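PDB 6F72: VAO-type flavoprotein oxidase VAO615 from Myceliophthora thermophila, which binds FAD bicovalently and is probably an oxidoreductase whose reduced flavin reacts rapidly with molecular oxygen, although no substrate has yet been identified. Local coordinates for residues Q60-H65 and F69-A74; A247-L252 and A468-M473. One frame throughout, in Å; residues are numbered along the deposited sequence.

Contact 1: Q60-H65 and F69-A74; sequences QASVCH and FGQYDA
The 3-10 turn at Ser62-Cys64 and the irregular segment Phe69-Asp73 that leads into helix 74-81 face each other within a single loop, and the Cys64-Cys77 disulfide ties the turn to that helix. Asp73 sits at the N-cap of the helix, its OD1 taking the amide of Ala76, while its own N gives a nearly straight bond to Val63 O (2.8 Å, 169°), in the carbonyl plane and on a lone pair. The same carbonyl oxygen also receives a CA-H...O contact from Tyr72 CA at 3.4 Å. Tyr72 has CG anti to its backbone N (chi1 -177°), which lays the ring alongside the end of the 3-10 turn, with His65 N and Cys64 O at its edge; Tyr72 CB lies 3.3 Å from His65 O. Lys66 adds a cation-pi contact to this ring. Farther back along the loop, one water bridges the backbones, donating to Ser62 O at 2.7 Å and accepting from Gln71 N at 2.8 Å. Phe69 CD2 meets Ser62 CB at 3.8 Å, and the extended side chain of Gln71 brings its OE1 to Ser62 OG, which donates to it (2.9 Å) from 21° out of the amide carbonyl plane.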
loop_
_atom_site.group_PDB
_atom_site.type_symbol
_atom_site.label_atom_id
_atom_site.label_comp_id
_atom_site.label_asym_id
_atom_site.label_seq_id
_atom_site.Cartn_x
_atom_site.Cartn_y
_atom_site.Cartn_z
ATOM N N GLN A 60 17.947 4.278 11.210
ATOM C CA GLN A 60 18.508 2.934 11.387
ATOM C C GLN A 60 19.957 2.763 10.859
ATOM O O GLN A 60 20.731 1.986 11.416
ATOM C CB GLN A 60 17.569 1.907 10.751
ATOM C CG GLN A 60 17.723 0.490 11.281
ATOM C CD GLN A 60 16.725 -0.474 10.669
ATOM O OE1 GLN A 60 16.442 -0.433 9.475
ATOM N NE2 GLN A 60 16.184 -1.357 11.499
ATOM N N ALA A 61 20.323 3.504 9.814
ATOM C CA ALA A 61 21.680 3.443 9.235
ATOM C C ALA A 61 22.694 4.408 9.872
ATOM O O ALA A 61 23.784 4.617 9.333
ATOM C CB ALA A 61 21.634 3.613 7.715
ATOM N N SER A 62 22.361 4.974 11.033
ATOM C CA SER A 62 23.333 5.782 11.778
ATOM C C SER A 62 24.569 4.957 12.166
ATOM O O SER A 62 25.660 5.512 12.290
ATOM C CB SER A 62 22.712 6.400 13.018
ATOM O OG SER A 62 22.566 5.415 14.002
ATOM N N VAL A 63 24.384 3.641 12.334
ATOM C CA VAL A 63 25.498 2.679 12.493
ATOM C C VAL A 63 26.512 2.682 11.329
ATOM O O VAL A 63 27.660 2.245 11.484
ATOM C CB VAL A 63 25.006 1.228 12.759
ATOM C CG1 VAL A 63 24.314 1.136 14.104
ATOM C CG2 VAL A 63 24.099 0.720 11.644
ATOM N N CYS A 64 26.071 3.184 10.177
ATOM C CA CYS A 64 26.890 3.292 8.965
ATOM C C CYS A 64 27.633 4.625 8.864
ATOM O O CYS A 64 28.364 4.857 7.900
ATOM C CB CYS A 64 26.003 3.084 7.736
ATOM S SG CYS A 64 25.411 1.386 7.589
ATOM N N HIS A 65 27.448 5.490 9.865
ATOM C CA HIS A 65 28.066 6.823 9.896
ATOM C C HIS A 65 28.618 7.194 11.264
ATOM O O HIS A 65 28.357 6.506 12.242
ATOM C CB HIS A 65 27.099 7.893 9.390
ATOM C CG HIS A 65 26.573 7.609 8.024
ATOM N ND1 HIS A 65 27.285 7.901 6.879
ATOM C CD2 HIS A 65 25.429 7.009 7.618
ATOM C CE1 HIS A 65 26.588 7.518 5.825
ATOM N NE2 HIS A 65 25.454 6.984 6.244
ATOM N N PHE A 69 25.539 10.970 15.750
ATOM C CA PHE A 69 25.057 10.031 16.763
ATOM C C PHE A 69 26.169 9.201 17.409
ATOM O O PHE A 69 25.937 8.552 18.436
ATOM C CB PHE A 69 23.928 9.138 16.216
ATOM C CG PHE A 69 22.761 9.908 15.643
ATOM C CD1 PHE A 69 21.884 10.619 16.478
ATOM C CD2 PHE A 69 22.537 9.932 14.267
ATOM C CE1 PHE A 69 20.811 11.334 15.948
ATOM C CE2 PHE A 69 21.460 10.646 13.730
ATOM C CZ PHE A 69 20.598 11.348 14.570
ATOM N N GLY A 70 27.368 9.254 16.826
ATOM C CA GLY A 70 28.556 8.565 17.347
ATOM C C GLY A 70 28.319 7.096 17.646
ATOM O O GLY A 70 28.683 6.604 18.723
ATOM N N GLN A 71 27.694 6.411 16.691
ATOM C CA GLN A 71 27.246 5.035 16.868
ATOM C C GLN A 71 27.815 4.065 15.836
ATOM O O GLN A 71 27.327 2.932 15.735
ATOM C CB GLN A 71 25.724 4.981 16.791
ATOM C CG GLN A 71 24.989 5.350 18.068
ATOM C CD GLN A 71 23.480 5.228 17.917
ATOM O OE1 GLN A 71 22.905 5.543 16.864
ATOM N NE2 GLN A 71 22.828 4.770 18.974
ATOM N N TYR A 72 28.836 4.501 15.090
ATOM C CA TYR A 72 29.405 3.719 13.991
ATOM C C TYR A 72 29.798 2.293 14.379
ATOM O O TYR A 72 30.481 2.076 15.380
ATOM C CB TYR A 72 30.601 4.438 13.361
ATOM C CG TYR A 72 31.184 3.696 12.174
ATOM C CD1 TYR A 72 30.613 3.815 10.896
ATOM C CD2 TYR A 72 32.294 2.858 12.330
ATOM C CE1 TYR A 72 31.144 3.130 9.810
ATOM C CE2 TYR A 72 32.829 2.166 11.253
ATOM C CZ TYR A 72 32.259 2.310 9.998
ATOM O OH TYR A 72 32.792 1.622 8.943
ATOM N N ASP A 73 29.355 1.338 13.567
ATOM C CA ASP A 73 29.581 -0.083 13.791
ATOM C C ASP A 73 29.561 -0.748 12.429
ATOM O O ASP A 73 28.492 -0.898 11.821
ATOM C CB ASP A 73 28.481 -0.652 14.705
ATOM C CG ASP A 73 28.631 -2.151 14.995
ATOM O OD1 ASP A 73 29.343 -2.883 14.269
ATOM O OD2 ASP A 73 27.986 -2.608 15.966
ATOM N N ALA A 74 30.745 -1.141 11.962
ATOM C CA ALA A 74 30.931 -1.733 10.634
ATOM C C ALA A 74 30.156 -3.044 10.457
ATOM O O ALA A 74 29.454 -3.209 9.454
ATOM C CB ALA A 74 32.417 -1.920 10.326
HETATM O O HOH W 1 26.588 7.112 14.217
#

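Contact 2: A247-L252 and A468-M473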
loop_
_atom_site.group_PDB
_atom_site.type_symbol
_atom_site.label_atom_id
_atom_site.label_comp_id
_atom_site.label_asym_id
_atom_site.label_seq_id
_atom_site.Cartn_x
_atom_site.Cartn_y
_atom_site.Cartn_z
ATOM N N ALA A 247 -10.422 -4.539 0.396
ATOM C CA ALA A 247 -10.278 -4.361 1.845
ATOM C C ALA A 247 -11.340 -3.424 2.447
ATOM O O ALA A 247 -12.032 -3.804 3.398
ATOM C CB ALA A 247 -8.867 -3.870 2.161
ATOM N N ALA A 248 -11.500 -2.236 1.852
ATOM C CA ALA A 248 -12.403 -1.204 2.340
ATOM C C ALA A 248 -13.906 -1.616 2.376
ATOM O O ALA A 248 -14.670 -1.089 3.198
ATOM C CB ALA A 248 -12.200 0.070 1.556
ATOM N N ASP A 249 -14.285 -2.561 1.499
ATOM C CA ASP A 249 -15.617 -3.172 1.436
ATOM C C ASP A 249 -15.927 -3.971 2.688
ATOM O O ASP A 249 -17.101 -4.115 3.071
ATOM C CB ASP A 249 -15.711 -4.139 0.257
ATOM C CG ASP A 249 -15.785 -3.442 -1.069
ATOM O OD1 ASP A 249 -16.086 -2.226 -1.123
ATOM O OD2 ASP A 249 -15.553 -4.138 -2.076
ATOM N N ASN A 250 -14.864 -4.498 3.299
ATOM C CA ASN A 250 -14.974 -5.377 4.449
ATOM C C ASN A 250 -14.879 -4.655 5.782
ATOM O O ASN A 250 -14.922 -5.304 6.821
ATOM C CB ASN A 250 -13.940 -6.491 4.361
ATOM C CG ASN A 250 -14.292 -7.504 3.304
ATOM O OD1 ASN A 250 -14.967 -8.476 3.589
ATOM N ND2 ASN A 250 -13.862 -7.257 2.055
ATOM N N VAL A 251 -14.777 -3.326 5.756
ATOM C CA VAL A 251 -14.727 -2.540 6.980
ATOM C C VAL A 251 -16.109 -2.401 7.600
ATOM O O VAL A 251 -17.096 -2.051 6.917
ATOM C CB VAL A 251 -14.084 -1.145 6.794
ATOM C CG1 VAL A 251 -13.935 -0.450 8.147
ATOM C CG2 VAL A 251 -12.715 -1.272 6.173
ATOM N N LEU A 252 -16.176 -2.686 8.903
ATOM C CA LEU A 252 -17.405 -2.499 9.665
ATOM C C LEU A 252 -17.360 -1.202 10.467
ATOM O O LEU A 252 -18.329 -0.451 10.492
ATOM C CB LEU A 252 -17.685 -3.709 10.563
ATOM C CG LEU A 252 -17.745 -5.086 9.902
ATOM C CD1 LEU A 252 -17.733 -6.162 10.972
ATOM C CD2 LEU A 252 -18.985 -5.222 9.018
ATOM N N ALA A 468 -13.874 3.007 -10.690
ATOM C CA ALA A 468 -13.036 2.195 -11.595
ATOM C C ALA A 468 -12.765 0.803 -11.022
ATOM O O ALA A 468 -12.661 -0.164 -11.765
ATOM C CB ALA A 468 -11.721 2.904 -11.923
ATOM N N TRP A 469 -12.698 0.698 -9.693
ATOM C CA TRP A 469 -12.629 -0.610 -9.052
ATOM C C TRP A 469 -13.763 -1.553 -9.485
ATOM O O TRP A 469 -13.518 -2.733 -9.722
ATOM C CB TRP A 469 -12.613 -0.473 -7.539
ATOM C CG TRP A 469 -11.300 -0.043 -6.944
ATOM C CD1 TRP A 469 -10.996 1.190 -6.438
ATOM C CD2 TRP A 469 -10.121 -0.849 -6.772
ATOM N NE1 TRP A 469 -9.709 1.195 -5.934
ATOM C CE2 TRP A 469 -9.146 -0.038 -6.141
ATOM C CE3 TRP A 469 -9.794 -2.178 -7.092
ATOM C CZ2 TRP A 469 -7.853 -0.510 -5.828
ATOM C CZ3 TRP A 469 -8.515 -2.655 -6.778
ATOM C CH2 TRP A 469 -7.553 -1.814 -6.151
ATOM N N ARG A 470 -14.987 -1.040 -9.609
ATOM C CA ARG A 470 -16.138 -1.896 -9.969
ATOM C C ARG A 470 -16.105 -2.380 -11.431
ATOM O O ARG A 470 -16.481 -3.519 -11.731
ATOM C CB ARG A 470 -17.486 -1.216 -9.652
ATOM C CG ARG A 470 -17.580 -0.588 -8.265
ATOM C CD ARG A 470 -17.402 -1.609 -7.149
ATOM N NE ARG A 470 -17.412 -0.968 -5.839
ATOM C CZ ARG A 470 -16.968 -1.523 -4.712
ATOM N NH1 ARG A 470 -16.466 -2.751 -4.709
ATOM N NH2 ARG A 470 -17.041 -0.838 -3.579
ATOM N N THR A 471 -15.660 -1.511 -12.325
ATOM C CA THR A 471 -15.515 -1.878 -13.741
ATOM C C THR A 471 -14.137 -2.497 -14.048
ATOM O O THR A 471 -13.974 -3.185 -15.062
ATOM C CB THR A 471 -15.805 -0.681 -14.674
ATOM O OG1 THR A 471 -14.981 0.424 -14.294
ATOM C CG2 THR A 471 -17.276 -0.255 -14.594
ATOM N N GLY A 472 -13.163 -2.274 -13.155
ATOM C CA GLY A 472 -11.803 -2.792 -13.315
ATOM C C GLY A 472 -11.690 -4.299 -13.276
ATOM O O GLY A 472 -12.478 -4.972 -12.592
ATOM N N MET A 473 -10.718 -4.819 -14.033
ATOM C CA MET A 473 -10.379 -6.237 -14.031
ATOM C C MET A 473 -8.902 -6.477 -13.631
ATOM O O MET A 473 -8.583 -7.484 -12.985
ATOM C CB MET A 473 -10.693 -6.859 -15.395
ATOM C CG MET A 473 -10.808 -8.373 -15.370
ATOM S SD MET A 473 -11.187 -9.235 -16.913
ATOM C CE MET A 473 -9.630 -9.132 -17.769
#
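Asp249 and Arg470 meet through a bidentate salt bridge that by itself accounts for the direct contact between 247-252 and 468-473. The guanidinium approaches end-on: NH2 donates to Asp249 OD1 at 3.0 Å and NH1 to Asp249 OD2 at 3.1 Å. Both bonds are almost straight, at 174° and 175°, and each oxygen uses its syn lone pair. Carboxylate and guanidinium planes are only 16° apart, so the paired bonds fix the rotation of one flat group against the other. Arg470 gets there by a bend at chi2, beyond which its chain runs out from the helix toward the acid. The bridge joins different parts of a VAO-type fold: Asp249 lies on a 3-10 turn just ahead of strand 251-257 in the FAD-binding PCMH-type region, whereas Arg470 is on the short helix 468-471 that runs directly into strand 472-480 of the seven-stranded antiparallel sheet. Further hydrogen bonds hold both charged groups in place. Asp249 OD1 also accepts from Asn463 ND2 and OD2 from the amide of Val246, while Arg470 NH1 gives a second bond to Val455 O. Loop residues flank the pair: His460 touches both side chains and Leu465 touches Arg470.

How the contacts relate
The two contacts follow one another along the chain, contact 1 closing before contact 2 opens, and lie on opposite sides of its centre, with their own centres 44 Å apart and their nearest atoms about 27 Å apart. They share no helix or strand. Contact 1 is local, folding the loop between strand 54-56 and helix 74-81 back on itself, about 29 Å from the centre of the chain. Contact 2 lies deeper, at about 14 Å, and joins segments 216 residues apart. One thus shapes a peripheral loop, while the other ties the FAD-binding region to the short helix that leads into the seven-stranded sheet, with the Asp249 side chain about 12 Å from the bound FAD.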